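Local coordinates for inositol-1,4,5-trisphosphate 5-phosphatase 1 (Schizosaccharomyces pombe, PDB 1I9Z), which removes, as the catalytic domain of a synaptojanin-like protein, the 5-phosphate from inositol polyphosphates and phosphatidylinositol 4,5-bisphosphate, at residues A[25-30]-A[313-318]; A[54-59]-A[118-123]; A[104-109]-A[149-154]; A[155-160]-A[317-322]. All blocks are in the same frame, centred on the assembly; numbering follows the deposited sequence.

Contact 1 of 4, residues A[25-30]-A[313-318]; sequences VKIFVA and YEANIV
The ring of Tyr-313 meets Val-29 at its edge: CG2 of Val-29 lies near the ring plane, 3.9 Å from Tyr-313 CE1, and the two side chains are set at a slant to each other. Tyr-287 makes an edge-to-face pair with the same ring, and Pro-293 of strand 292-298 also touches it. The setting is an antiparallel pair of strands, 20-33 and 309-320, inside the six-stranded mixed sheet of a DNase I-like phosphatase domain. Segments 25-30 and 313-318 run at 140° to each other, a strongly twisted pair. Two hydrogen-bonded pairs, Val-25 with Ala-315 and Ile-27 with Tyr-313, stand on either side of the non-hydrogen-bonded pair Lys-26 with Glu-314. The bonds of the first are short, 2.7 Å from Val-25 N to Ala-315 O; those of the second are a little longer, 2.9 Å from Ile-27 N to Tyr-313 O. One face of the pair is apolar, carrying Val-25, Ile-27, Tyr-313 and Ala-315. There CG1 of Ile-27, anti to the carbonyl carbon (chi1 -60°), takes CD1 to within 3.7 Å of Ala-315 CB. Farther along, Val-25 CG2 touches Ile-317 CG1 at 4.0 Å. The other face carries the charged pair, whose ends stay apart, with Lys-26 NZ 5.8 Å from Glu-314 OE2, too far for a salt bridge. Between the strands Tyr-313 O serves twice, taking the N-H of Ile-27 and a CA-H contact from Lys-26, whose CA lies 3.5 Å from that oxygen.

Contact 2 of 4, residues A[54-59]-A[118-123]; sequences LADIYV and FCKESC
Lys-120 and Asp-56 slant across one another, and their charged ends close a salt bridge of 2.7 Å between Lys-120 NZ and Asp-56 OD1. The ammonium group meets OD1 nearly along its C-O axis. The lysine chain is extended beyond CG and runs over the Asp-56 backbone, bringing CD to 3.2 Å from Asp-56 OD1 and CE to 3.6 Å from Ala-55 O. A water joins NZ to Leu-54 O, while OD2, the second carboxylate oxygen, accepts a bond from the backbone N of Lys-26, so the buried aspartate is gripped at both oxygens. An alanine in place of Lys-120 would probably leave the Asp-56 carboxylate without its countercharge and the water without one of its partners. These groups sit where antiparallel strands 57-63 and 113-120 of the DNase I-like sheet begin and end; the short pieces 57-59 and 118-120 run at 171° to each other. Tyr-58 and Phe-118 form a hydrogen-bonded pair, CB to CB 4.4 Å, but their rings lead away from the opposite segment. The phenol curls back on its own segment, where Tyr-58 OH accepts the N-H of Ala-55 at 3.0 Å. On the reverse face Ile-57 pairs with Cys-119. Past the strand end, Cys-123 SG rests 3.9 Å from Asp-56 CB.

Contact 3 of 4, residues A[104-109]-A[149-154]; sequences QLRSGQ and VAIRFD
Val-149 faces segment 104-109 from CB outward and meets its backbone. The two methyls divide the work: CG1, anti to the backbone N (chi1 178°), touches the Gly-108 carbonyl group, 3.6 Å from C, while CG2 reaches the neighbouring residue, 3.9 Å from Gln-109 C. Gly-108 lets the valine come so close, because a CB there would point at Val-149 and clash with CG1. An alanine at Val-149 would probably open a gap against Gly-108 and Gln-109, as both branches that reach their backbone would be gone. Two residues on, Ile-151 points the same way and ends with CD1 3.7 Å from Arg-106 O and 3.9 Å from Ser-107 CA; the aliphatic part of Arg-106 passes its flank, CD 4.3 Å from Ile-151 CG1. At the far end Leu-105 CD2 lies over one face of the Phe-153 ring, 4.1 Å from CD2 of that ring. Leu-105 and Phe-153 are also joined by Ile-127 and Val-130 of strand 127-136, which touch both side chains. No hydrogen bond links the segments, whose axes come no nearer than 6.7 Å. Ser-107 OG instead bonds Glu-85, and Gln-109 OE1 bonds Arg-81. Side chains packed between strands of two different sheets, here 102-110 at the rim of one and 147-155 in the other, are typical of the interior of the two-sheet beta-sandwich of the DNase I-like fold.

Contact 4 of 4, residues A[155-160]-A[317-322]; sequences YEDTGL and IVKVDR
Asp-157 and Thr-158 make four hydrogen bonds to segment 317-322, three of them through a side chain. Thr-158 OG1 accepts the N-H of Val-318 at 3.0 Å, while Val-318 O accepts the N-H of Asp-157. Asp-157 CG stands anti to the carbonyl carbon (chi1 -63°), which places one carboxylate oxygen at each of two partners. OD1 accepts Val-320 N at 3.0 Å in an almost straight bond, and OD2 forms a salt bridge with Arg-322 NH2, also 3.0 Å. Both donors come from above the carboxylate plane, which is turned 77° from the guanidinium. Val-320 CB covers one guanidinium face. A second charged pair is looser: Glu-156 OE2 and Lys-319 NZ stay 4.4 Å apart with a water between them, and OE2 also bonds Ser-126. Apolar contact centres on Ile-317, whose CG1 presses to 3.4 Å from Tyr-155 CD2 and whose CD1 meets Thr-158 CG2 at 3.9 Å. The type II' turn pairs the backbones of Tyr-155 and Thr-158 with each other; outward, one backbone N-H and the side chains of Asp-157 and Thr-158 bond segment 317-322, and Asp-157 ties the strand's last residues to the first turn of helix 322-343.

In the fold
Contacts 1 and 2 lie in one sheet, 10 Å apart between centres, where strand 20-33 runs beside strand 57-63. Contacts 3 and 4 bridge from that sheet to the five-stranded one, through strand 147-155 and the turn leading into strand 158-166; their centres are 18 Å apart. Contacts 1 and 4 share Ile-317 and Val-318, so strand 309-320 serves both. Along the chain, contacts 2 and 3 interleave, contact 4 opens after both, and contact 1 encloses contacts 2 and 3 and ends on the same strand as contact 4. Ile-57 touches both Phe-153 and Tyr-155 between the sheets. Contacts 1 and 2 build one layer of the catalytic domain's sandwich, and contacts 3 and 4 join it to the other.

Contact 1 of 4, residues A[25-30]-A[313-318]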
loop_
_atom_site.group_PDB
_atom_site.type_symbol
_atom_site.label_atom_id
_atom_site.label_comp_id
_atom_site.label_asym_id
_atom_site.label_seq_id
_atom_site.Cartn_x
_atom_site.Cartn_y
_atom_site.Cartn_z
ATOM N N VAL A 25 -7.609 12.846 3.215
ATOM C CA VAL A 25 -8.242 11.928 2.270
ATOM C C VAL A 25 -8.213 10.538 2.943
ATOM O O VAL A 25 -7.170 10.160 3.471
ATOM C CB VAL A 25 -7.425 11.898 0.948
ATOM C CG1 VAL A 25 -7.924 10.756 0.026
ATOM C CG2 VAL A 25 -7.573 13.291 0.225
ATOM N N LYS A 26 -9.333 9.810 2.929
ATOM C CA LYS A 26 -9.417 8.457 3.524
ATOM C C LYS A 26 -9.031 7.410 2.466
ATOM O O LYS A 26 -9.576 7.417 1.358
ATOM C CB LYS A 26 -10.851 8.147 3.976
ATOM C CG LYS A 26 -11.378 9.026 5.134
ATOM C CD LYS A 26 -12.903 8.861 5.220
ATOM C CE LYS A 26 -13.521 9.359 6.570
ATOM N NZ LYS A 26 -13.801 8.203 7.552
ATOM N N ILE A 27 -8.121 6.509 2.822
ATOM C CA ILE A 27 -7.625 5.523 1.872
ATOM C C ILE A 27 -7.778 4.117 2.426
ATOM O O ILE A 27 -7.403 3.844 3.569
ATOM C CB ILE A 27 -6.142 5.764 1.560
ATOM C CG1 ILE A 27 -5.960 7.165 0.959
ATOM C CG2 ILE A 27 -5.658 4.646 0.587
ATOM C CD1 ILE A 27 -4.461 7.592 0.756
ATOM N N PHE A 28 -8.349 3.236 1.634
ATOM C CA PHE A 28 -8.623 1.846 2.053
ATOM C C PHE A 28 -7.725 0.962 1.215
ATOM O O PHE A 28 -7.794 1.015 -0.032
ATOM C CB PHE A 28 -10.084 1.485 1.752
ATOM C CG PHE A 28 -10.528 0.160 2.351
ATOM C CD1 PHE A 28 -11.235 0.137 3.583
ATOM C CD2 PHE A 28 -10.282 -1.072 1.695
ATOM C CE1 PHE A 28 -11.683 -1.061 4.152
ATOM C CE2 PHE A 28 -10.722 -2.303 2.253
ATOM C CZ PHE A 28 -11.435 -2.289 3.519
ATOM N N VAL A 29 -6.867 0.182 1.857
ATOM C CA VAL A 29 -5.915 -0.663 1.168
ATOM C C VAL A 29 -6.277 -2.096 1.465
ATOM O O VAL A 29 -6.428 -2.481 2.617
ATOM C CB VAL A 29 -4.443 -0.384 1.606
ATOM C CG1 VAL A 29 -3.441 -1.393 0.899
ATOM C CG2 VAL A 29 -4.060 1.027 1.276
ATOM N N ALA A 30 -6.446 -2.862 0.404
ATOM C CA ALA A 30 -6.893 -4.232 0.486
ATOM C C ALA A 30 -6.003 -5.175 -0.308
ATOM O O ALA A 30 -5.668 -4.898 -1.450
ATOM C CB ALA A 30 -8.386 -4.321 -0.097
ATOM N N TYR A 313 -6.242 4.298 6.235
ATOM C CA TYR A 313 -5.399 5.465 6.536
ATOM C C TYR A 313 -6.114 6.779 6.265
ATOM O O TYR A 313 -7.106 6.834 5.506
ATOM C CB TYR A 313 -4.173 5.514 5.631
ATOM C CG TYR A 313 -3.311 4.280 5.668
ATOM C CD1 TYR A 313 -3.492 3.229 4.760
ATOM C CD2 TYR A 313 -2.339 4.151 6.650
ATOM C CE1 TYR A 313 -2.711 2.047 4.834
ATOM C CE2 TYR A 313 -1.539 2.977 6.751
ATOM C CZ TYR A 313 -1.742 1.924 5.833
ATOM O OH TYR A 313 -0.987 0.802 5.899
ATOM N N GLU A 314 -5.610 7.825 6.917
ATOM C CA GLU A 314 -6.052 9.175 6.624
ATOM C C GLU A 314 -4.791 9.761 6.068
ATOM O O GLU A 314 -3.727 9.561 6.648
ATOM C CB GLU A 314 -6.463 9.952 7.864
ATOM C CG GLU A 314 -7.877 9.670 8.271
ATOM C CD GLU A 314 -8.318 10.590 9.400
ATOM O OE1 GLU A 314 -7.735 10.523 10.511
ATOM O OE2 GLU A 314 -9.239 11.385 9.151
ATOM N N ALA A 315 -4.889 10.494 4.958
ATOM C CA ALA A 315 -3.705 11.057 4.343
ATOM C C ALA A 315 -3.938 12.550 4.189
ATOM O O ALA A 315 -4.910 12.963 3.544
ATOM C CB ALA A 315 -3.471 10.418 2.960
ATOM N N ASN A 316 -3.081 13.336 4.840
ATOM C CA ASN A 316 -3.175 14.770 4.767
ATOM C C ASN A 316 -2.604 15.200 3.439
ATOM O O ASN A 316 -1.464 14.873 3.105
ATOM C CB ASN A 316 -2.395 15.432 5.907
ATOM C CG ASN A 316 -2.609 16.951 5.910
ATOM O OD1 ASN A 316 -1.760 17.719 5.451
ATOM N ND2 ASN A 316 -3.782 17.378 6.378
ATOM N N ILE A 317 -3.415 15.949 2.710
ATOM C CA ILE A 317 -3.137 16.459 1.369
ATOM C C ILE A 317 -2.957 17.973 1.407
ATOM O O ILE A 317 -3.614 18.640 2.185
ATOM C CB ILE A 317 -4.374 16.082 0.416
ATOM C CG1 ILE A 317 -3.992 14.851 -0.389
ATOM C CG2 ILE A 317 -4.837 17.249 -0.539
ATOM C CD1 ILE A 317 -3.310 13.848 0.391
ATOM N N VAL A 318 -2.074 18.491 0.571
ATOM C CA VAL A 318 -1.883 19.943 0.515
ATOM C C VAL A 318 -2.076 20.461 -0.893
ATOM O O VAL A 318 -1.567 19.884 -1.840
ATOM C CB VAL A 318 -0.472 20.353 0.966
ATOM C CG1 VAL A 318 -0.351 21.894 1.035
ATOM C CG2 VAL A 318 -0.182 19.712 2.324
#

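Contact 2 of 4, residues A[54-59]-A[118-123]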
loop_
_atom_site.group_PDB
_atom_site.type_symbol
_atom_site.label_atom_id
_atom_site.label_comp_id
_atom_site.label_asym_id
_atom_site.label_seq_id
_atom_site.Cartn_x
_atom_site.Cartn_y
_atom_site.Cartn_z
ATOM N N LEU A 54 -17.439 5.268 3.465
ATOM C CA LEU A 54 -16.662 4.691 2.367
ATOM C C LEU A 54 -15.437 5.576 2.187
ATOM O O LEU A 54 -15.494 6.815 2.399
ATOM C CB LEU A 54 -17.493 4.708 1.088
ATOM C CG LEU A 54 -18.839 3.978 1.171
ATOM C CD1 LEU A 54 -19.664 4.407 -0.032
ATOM C CD2 LEU A 54 -18.634 2.458 1.184
ATOM N N ALA A 55 -14.328 4.977 1.755
ATOM C CA ALA A 55 -13.106 5.741 1.569
ATOM C C ALA A 55 -13.146 6.589 0.304
ATOM O O ALA A 55 -13.957 6.338 -0.584
ATOM C CB ALA A 55 -11.888 4.775 1.474
ATOM N N ASP A 56 -12.217 7.521 0.204
ATOM C CA ASP A 56 -12.094 8.328 -1.015
ATOM C C ASP A 56 -11.365 7.525 -2.099
ATOM O O ASP A 56 -11.662 7.634 -3.291
ATOM C CB ASP A 56 -11.313 9.583 -0.689
ATOM C CG ASP A 56 -12.091 10.467 0.309
ATOM O OD1 ASP A 56 -13.266 10.726 0.009
ATOM O OD2 ASP A 56 -11.556 10.868 1.346
ATOM N N ILE A 57 -10.408 6.708 -1.658
ATOM C CA ILE A 57 -9.588 5.945 -2.588
ATOM C C ILE A 57 -9.513 4.517 -2.080
ATOM O O ILE A 57 -9.245 4.327 -0.900
ATOM C CB ILE A 57 -8.146 6.539 -2.642
ATOM C CG1 ILE A 57 -8.236 8.018 -3.021
ATOM C CG2 ILE A 57 -7.271 5.794 -3.671
ATOM C CD1 ILE A 57 -6.888 8.750 -3.043
ATOM N N TYR A 58 -9.822 3.556 -2.971
ATOM C CA TYR A 58 -9.654 2.146 -2.678
ATOM C C TYR A 58 -8.465 1.609 -3.495
ATOM O O TYR A 58 -8.436 1.730 -4.759
ATOM C CB TYR A 58 -10.884 1.317 -3.038
ATOM C CG TYR A 58 -11.975 1.460 -2.057
ATOM C CD1 TYR A 58 -12.792 2.571 -2.097
ATOM C CD2 TYR A 58 -12.168 0.499 -1.036
ATOM C CE1 TYR A 58 -13.774 2.780 -1.139
ATOM C CE2 TYR A 58 -13.202 0.690 -0.055
ATOM C CZ TYR A 58 -13.971 1.855 -0.127
ATOM O OH TYR A 58 -14.905 2.176 0.825
ATOM N N VAL A 59 -7.489 1.005 -2.793
ATOM C CA VAL A 59 -6.309 0.463 -3.473
ATOM C C VAL A 59 -6.386 -1.032 -3.212
ATOM O O VAL A 59 -6.291 -1.496 -2.083
ATOM C CB VAL A 59 -4.967 1.109 -2.891
ATOM C CG1 VAL A 59 -3.715 0.390 -3.547
ATOM C CG2 VAL A 59 -4.967 2.644 -3.177
ATOM N N PHE A 118 -9.280 2.645 -7.357
ATOM C CA PHE A 118 -10.552 3.316 -7.609
ATOM C C PHE A 118 -10.675 4.566 -6.741
ATOM O O PHE A 118 -10.162 4.592 -5.615
ATOM C CB PHE A 118 -11.711 2.397 -7.274
ATOM C CG PHE A 118 -11.736 1.140 -8.074
ATOM C CD1 PHE A 118 -11.005 0.018 -7.670
ATOM C CD2 PHE A 118 -12.522 1.063 -9.224
ATOM C CE1 PHE A 118 -11.068 -1.156 -8.418
ATOM C CE2 PHE A 118 -12.577 -0.124 -9.963
ATOM C CZ PHE A 118 -11.851 -1.205 -9.551
ATOM N N CYS A 119 -11.322 5.617 -7.219
ATOM C CA CYS A 119 -11.521 6.790 -6.343
ATOM C C CYS A 119 -12.918 7.317 -6.602
ATOM O O CYS A 119 -13.572 6.947 -7.618
ATOM C CB CYS A 119 -10.498 7.896 -6.630
ATOM S SG CYS A 119 -10.458 8.460 -8.352
ATOM N N LYS A 120 -13.387 8.154 -5.680
ATOM C CA LYS A 120 -14.691 8.776 -5.874
ATOM C C LYS A 120 -14.551 9.665 -7.124
ATOM O O LYS A 120 -13.485 10.247 -7.358
ATOM C CB LYS A 120 -15.012 9.650 -4.685
ATOM C CG LYS A 120 -15.377 8.892 -3.443
ATOM C CD LYS A 120 -15.422 9.897 -2.250
ATOM C CE LYS A 120 -16.027 9.292 -0.973
ATOM N NZ LYS A 120 -15.940 10.369 0.128
ATOM N N GLU A 121 -15.602 9.778 -7.918
ATOM C CA GLU A 121 -15.524 10.695 -9.079
ATOM C C GLU A 121 -15.133 12.107 -8.654
ATOM O O GLU A 121 -14.398 12.811 -9.355
ATOM C CB GLU A 121 -16.875 10.749 -9.821
ATOM C CG GLU A 121 -17.136 9.482 -10.578
ATOM C CD GLU A 121 -18.199 9.613 -11.708
ATOM O OE1 GLU A 121 -18.382 10.728 -12.237
ATOM O OE2 GLU A 121 -18.818 8.575 -12.074
ATOM N N SER A 122 -15.605 12.519 -7.475
ATOM C CA SER A 122 -15.296 13.855 -6.967
ATOM C C SER A 122 -13.815 14.076 -6.684
ATOM O O SER A 122 -13.369 15.206 -6.589
ATOM C CB SER A 122 -16.112 14.126 -5.706
ATOM O OG SER A 122 -15.863 13.143 -4.708
ATOM N N CYS A 123 -13.033 13.006 -6.548
ATOM C CA CYS A 123 -11.604 13.176 -6.296
ATOM C C CYS A 123 -10.845 13.383 -7.593
ATOM O O CYS A 123 -9.721 13.883 -7.606
ATOM C CB CYS A 123 -11.000 11.902 -5.627
ATOM S SG CYS A 123 -11.553 11.649 -3.971
HETATM O O HOH W 1 -17.213 8.898 2.357
#

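Contact 3 of 4, residues A[104-109]-A[149-154]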
loop_
_atom_site.group_PDB
_atom_site.type_symbol
_atom_site.label_atom_id
_atom_site.label_comp_id
_atom_site.label_asym_id
_atom_site.label_seq_id
_atom_site.Cartn_x
_atom_site.Cartn_y
_atom_site.Cartn_z
ATOM N N GLN A 104 -12.459 3.589 -11.900
ATOM C CA GLN A 104 -11.129 2.959 -11.819
ATOM C C GLN A 104 -10.162 3.936 -12.459
ATOM O O GLN A 104 -10.271 4.317 -13.647
ATOM C CB GLN A 104 -11.115 1.626 -12.572
ATOM C CG GLN A 104 -9.693 1.033 -12.810
ATOM C CD GLN A 104 -9.807 -0.293 -13.502
ATOM O OE1 GLN A 104 -10.691 -1.086 -13.158
ATOM N NE2 GLN A 104 -8.941 -0.546 -14.508
ATOM N N LEU A 105 -9.201 4.356 -11.680
ATOM C CA LEU A 105 -8.194 5.265 -12.162
ATOM C C LEU A 105 -7.260 4.511 -13.098
ATOM O O LEU A 105 -6.938 4.955 -14.246
ATOM C CB LEU A 105 -7.409 5.804 -10.962
ATOM C CG LEU A 105 -6.426 6.921 -11.154
ATOM C CD1 LEU A 105 -7.227 8.197 -11.545
ATOM C CD2 LEU A 105 -5.619 7.146 -9.822
ATOM N N ARG A 106 -6.761 3.378 -12.612
ATOM C CA ARG A 106 -5.796 2.596 -13.385
ATOM C C ARG A 106 -5.565 1.227 -12.733
ATOM O O ARG A 106 -5.822 1.080 -11.525
ATOM C CB ARG A 106 -4.407 3.301 -13.428
ATOM C CG ARG A 106 -3.564 2.571 -14.558
ATOM C CD ARG A 106 -1.994 2.353 -14.704
ATOM N NE ARG A 106 -1.429 3.564 -15.161
ATOM C CZ ARG A 106 -0.331 3.915 -15.846
ATOM N NH1 ARG A 106 0.692 3.201 -16.407
ATOM N NH2 ARG A 106 -0.297 5.229 -15.949
ATOM N N SER A 107 -5.101 0.259 -13.515
ATOM C CA SER A 107 -4.748 -1.053 -13.006
ATOM C C SER A 107 -3.483 -1.478 -13.720
ATOM O O SER A 107 -3.140 -1.000 -14.811
ATOM C CB SER A 107 -5.836 -2.148 -13.171
ATOM O OG SER A 107 -5.915 -2.559 -14.523
ATOM N N GLY A 108 -2.789 -2.411 -13.103
ATOM C CA GLY A 108 -1.545 -2.924 -13.657
ATOM C C GLY A 108 -1.486 -4.411 -13.317
ATOM O O GLY A 108 -2.158 -4.861 -12.347
ATOM N N GLN A 109 -0.633 -5.150 -14.025
ATOM C CA GLN A 109 -0.537 -6.583 -13.769
ATOM C C GLN A 109 0.810 -7.148 -14.107
ATOM O O GLN A 109 1.431 -6.704 -15.101
ATOM C CB GLN A 109 -1.669 -7.282 -14.570
ATOM C CG GLN A 109 -1.597 -8.786 -14.519
ATOM C CD GLN A 109 -2.890 -9.414 -15.052
ATOM O OE1 GLN A 109 -3.546 -8.823 -15.914
ATOM N NE2 GLN A 109 -3.252 -10.613 -14.536
ATOM N N VAL A 149 3.769 -4.764 -8.659
ATOM C CA VAL A 149 3.028 -3.844 -9.552
ATOM C C VAL A 149 2.856 -2.562 -8.749
ATOM O O VAL A 149 2.464 -2.606 -7.561
ATOM C CB VAL A 149 1.620 -4.405 -9.901
ATOM C CG1 VAL A 149 0.866 -3.390 -10.795
ATOM C CG2 VAL A 149 1.802 -5.743 -10.632
ATOM N N ALA A 150 3.160 -1.428 -9.368
ATOM C CA ALA A 150 3.053 -0.152 -8.693
ATOM C C ALA A 150 2.353 0.968 -9.513
ATOM O O ALA A 150 2.482 1.040 -10.762
ATOM C CB ALA A 150 4.509 0.324 -8.252
ATOM N N ILE A 151 1.550 1.761 -8.809
ATOM C CA ILE A 151 0.905 2.929 -9.400
ATOM C C ILE A 151 1.107 4.115 -8.420
ATOM O O ILE A 151 0.907 3.970 -7.208
ATOM C CB ILE A 151 -0.596 2.657 -9.608
ATOM C CG1 ILE A 151 -0.740 1.536 -10.687
ATOM C CG2 ILE A 151 -1.271 3.968 -10.059
ATOM C CD1 ILE A 151 -2.206 0.850 -10.677
ATOM N N ARG A 152 1.495 5.271 -8.956
ATOM C CA ARG A 152 1.700 6.468 -8.160
ATOM C C ARG A 152 0.897 7.602 -8.807
ATOM O O ARG A 152 0.440 7.510 -9.966
ATOM C CB ARG A 152 3.196 6.814 -8.084
ATOM C CG ARG A 152 3.901 7.248 -9.471
ATOM C CD ARG A 152 3.604 8.709 -9.907
ATOM N NE ARG A 152 4.048 9.659 -8.876
ATOM C CZ ARG A 152 3.630 10.924 -8.734
ATOM N NH1 ARG A 152 4.099 11.646 -7.707
ATOM N NH2 ARG A 152 2.786 11.485 -9.618
ATOM N N PHE A 153 0.671 8.654 -8.027
ATOM C CA PHE A 153 -0.076 9.785 -8.542
ATOM C C PHE A 153 0.051 10.948 -7.546
ATOM O O PHE A 153 0.462 10.768 -6.369
ATOM C CB PHE A 153 -1.573 9.415 -8.782
ATOM C CG PHE A 153 -2.330 8.934 -7.557
ATOM C CD1 PHE A 153 -2.947 9.840 -6.709
ATOM C CD2 PHE A 153 -2.408 7.567 -7.248
ATOM C CE1 PHE A 153 -3.640 9.411 -5.558
ATOM C CE2 PHE A 153 -3.094 7.104 -6.110
ATOM C CZ PHE A 153 -3.715 8.013 -5.256
ATOM N N ASP A 154 -0.297 12.140 -8.008
ATOM C CA ASP A 154 -0.273 13.266 -7.079
ATOM C C ASP A 154 -1.731 13.538 -6.798
ATOM O O ASP A 154 -2.576 13.408 -7.704
ATOM C CB ASP A 154 0.382 14.487 -7.732
ATOM C CG ASP A 154 1.801 14.270 -7.970
ATOM O OD1 ASP A 154 2.488 13.950 -6.988
ATOM O OD2 ASP A 154 2.277 14.380 -9.112
#

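Contact 4 of 4, residues A[155-160]-A[317-322]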
loop_
_atom_site.group_PDB
_atom_site.type_symbol
_atom_site.label_atom_id
_atom_site.label_comp_id
_atom_site.label_asym_id
_atom_site.label_seq_id
_atom_site.Cartn_x
_atom_site.Cartn_y
_atom_site.Cartn_z
ATOM N N TYR A 155 -2.033 13.846 -5.535
ATOM C CA TYR A 155 -3.377 14.243 -5.113
ATOM C C TYR A 155 -3.099 15.708 -4.687
ATOM O O TYR A 155 -2.478 16.001 -3.644
ATOM C CB TYR A 155 -3.920 13.372 -3.992
ATOM C CG TYR A 155 -5.383 13.650 -3.724
ATOM C CD1 TYR A 155 -6.349 12.670 -3.966
ATOM C CD2 TYR A 155 -5.808 14.890 -3.222
ATOM C CE1 TYR A 155 -7.675 12.892 -3.721
ATOM C CE2 TYR A 155 -7.173 15.138 -2.968
ATOM C CZ TYR A 155 -8.090 14.134 -3.226
ATOM O OH TYR A 155 -9.423 14.328 -3.027
ATOM N N GLU A 156 -3.575 16.619 -5.539
ATOM C CA GLU A 156 -3.230 18.033 -5.395
ATOM C C GLU A 156 -1.693 18.046 -5.402
ATOM O O GLU A 156 -1.095 17.465 -6.308
ATOM C CB GLU A 156 -3.830 18.638 -4.122
ATOM C CG GLU A 156 -5.353 18.739 -4.142
ATOM C CD GLU A 156 -5.981 19.605 -5.275
ATOM O OE1 GLU A 156 -5.304 20.346 -6.002
ATOM O OE2 GLU A 156 -7.205 19.509 -5.432
ATOM N N ASP A 157 -1.027 18.659 -4.413
ATOM C CA ASP A 157 0.424 18.680 -4.462
ATOM C C ASP A 157 1.097 17.647 -3.550
ATOM O O ASP A 157 2.251 17.819 -3.144
ATOM C CB ASP A 157 0.952 20.073 -4.114
ATOM C CG ASP A 157 0.502 21.134 -5.127
ATOM O OD1 ASP A 157 -0.564 21.726 -4.965
ATOM O OD2 ASP A 157 1.224 21.343 -6.105
ATOM N N THR A 158 0.385 16.579 -3.229
ATOM C CA THR A 158 0.952 15.552 -2.363
ATOM C C THR A 158 1.163 14.298 -3.216
ATOM O O THR A 158 0.220 13.909 -3.902
ATOM C CB THR A 158 -0.042 15.253 -1.218
ATOM O OG1 THR A 158 -0.159 16.434 -0.376
ATOM C CG2 THR A 158 0.477 14.066 -0.376
ATOM N N GLY A 159 2.341 13.663 -3.147
ATOM C CA GLY A 159 2.621 12.473 -3.971
ATOM C C GLY A 159 2.398 11.139 -3.259
ATOM O O GLY A 159 2.870 10.983 -2.129
ATOM N N LEU A 160 1.635 10.219 -3.879
ATOM C CA LEU A 160 1.398 8.921 -3.264
ATOM C C LEU A 160 1.859 7.781 -4.161
ATOM O O LEU A 160 1.705 7.853 -5.372
ATOM C CB LEU A 160 -0.099 8.754 -2.947
ATOM C CG LEU A 160 -0.695 9.789 -1.968
ATOM C CD1 LEU A 160 -1.331 10.951 -2.801
ATOM C CD2 LEU A 160 -1.734 9.066 -1.088
ATOM N N ILE A 317 -3.415 15.949 2.710
ATOM C CA ILE A 317 -3.137 16.459 1.369
ATOM C C ILE A 317 -2.957 17.973 1.407
ATOM O O ILE A 317 -3.614 18.640 2.185
ATOM C CB ILE A 317 -4.374 16.082 0.416
ATOM C CG1 ILE A 317 -3.992 14.851 -0.389
ATOM C CG2 ILE A 317 -4.837 17.249 -0.539
ATOM C CD1 ILE A 317 -3.310 13.848 0.391
ATOM N N VAL A 318 -2.074 18.491 0.571
ATOM C CA VAL A 318 -1.883 19.943 0.515
ATOM C C VAL A 318 -2.076 20.461 -0.893
ATOM O O VAL A 318 -1.567 19.884 -1.840
ATOM C CB VAL A 318 -0.472 20.353 0.966
ATOM C CG1 VAL A 318 -0.351 21.894 1.035
ATOM C CG2 VAL A 318 -0.182 19.712 2.324
ATOM N N LYS A 319 -2.811 21.557 -1.025
ATOM C CA LYS A 319 -2.987 22.166 -2.321
ATOM C C LYS A 319 -2.341 23.561 -2.190
ATOM O O LYS A 319 -2.793 24.398 -1.394
ATOM C CB LYS A 319 -4.467 22.278 -2.659
ATOM C CG LYS A 319 -4.693 23.005 -3.978
ATOM C CD LYS A 319 -6.194 23.157 -4.224
ATOM C CE LYS A 319 -6.532 23.924 -5.511
ATOM N NZ LYS A 319 -8.012 23.852 -5.743
ATOM N N VAL A 320 -1.288 23.781 -2.963
ATOM C CA VAL A 320 -0.521 25.020 -2.942
ATOM C C VAL A 320 -0.870 25.946 -4.106
ATOM O O VAL A 320 -0.869 25.514 -5.240
ATOM C CB VAL A 320 0.988 24.723 -3.046
ATOM C CG1 VAL A 320 1.795 26.031 -2.953
ATOM C CG2 VAL A 320 1.420 23.748 -1.927
ATOM N N ASP A 321 -1.182 27.212 -3.814
ATOM C CA ASP A 321 -1.454 28.218 -4.863
ATOM C C ASP A 321 -0.022 28.653 -5.245
ATOM O O ASP A 321 0.579 29.468 -4.549
ATOM C CB ASP A 321 -2.228 29.387 -4.253
ATOM C CG ASP A 321 -2.614 30.443 -5.283
ATOM O OD1 ASP A 321 -1.823 30.691 -6.220
ATOM O OD2 ASP A 321 -3.714 31.015 -5.128
ATOM N N ARG A 322 0.540 28.082 -6.308
ATOM C CA ARG A 322 1.922 28.378 -6.700
ATOM C C ARG A 322 2.161 29.827 -7.089
ATOM O O ARG A 322 3.229 30.394 -6.822
ATOM C CB ARG A 322 2.361 27.482 -7.863
ATOM C CG ARG A 322 2.315 26.013 -7.578
ATOM C CD ARG A 322 3.397 25.596 -6.594
ATOM N NE ARG A 322 3.289 24.175 -6.248
ATOM C CZ ARG A 322 4.071 23.544 -5.360
ATOM N NH1 ARG A 322 5.039 24.198 -4.711
ATOM N NH2 ARG A 322 3.882 22.242 -5.112
HETATM O O HOH W 2 -8.758 21.251 -6.607
#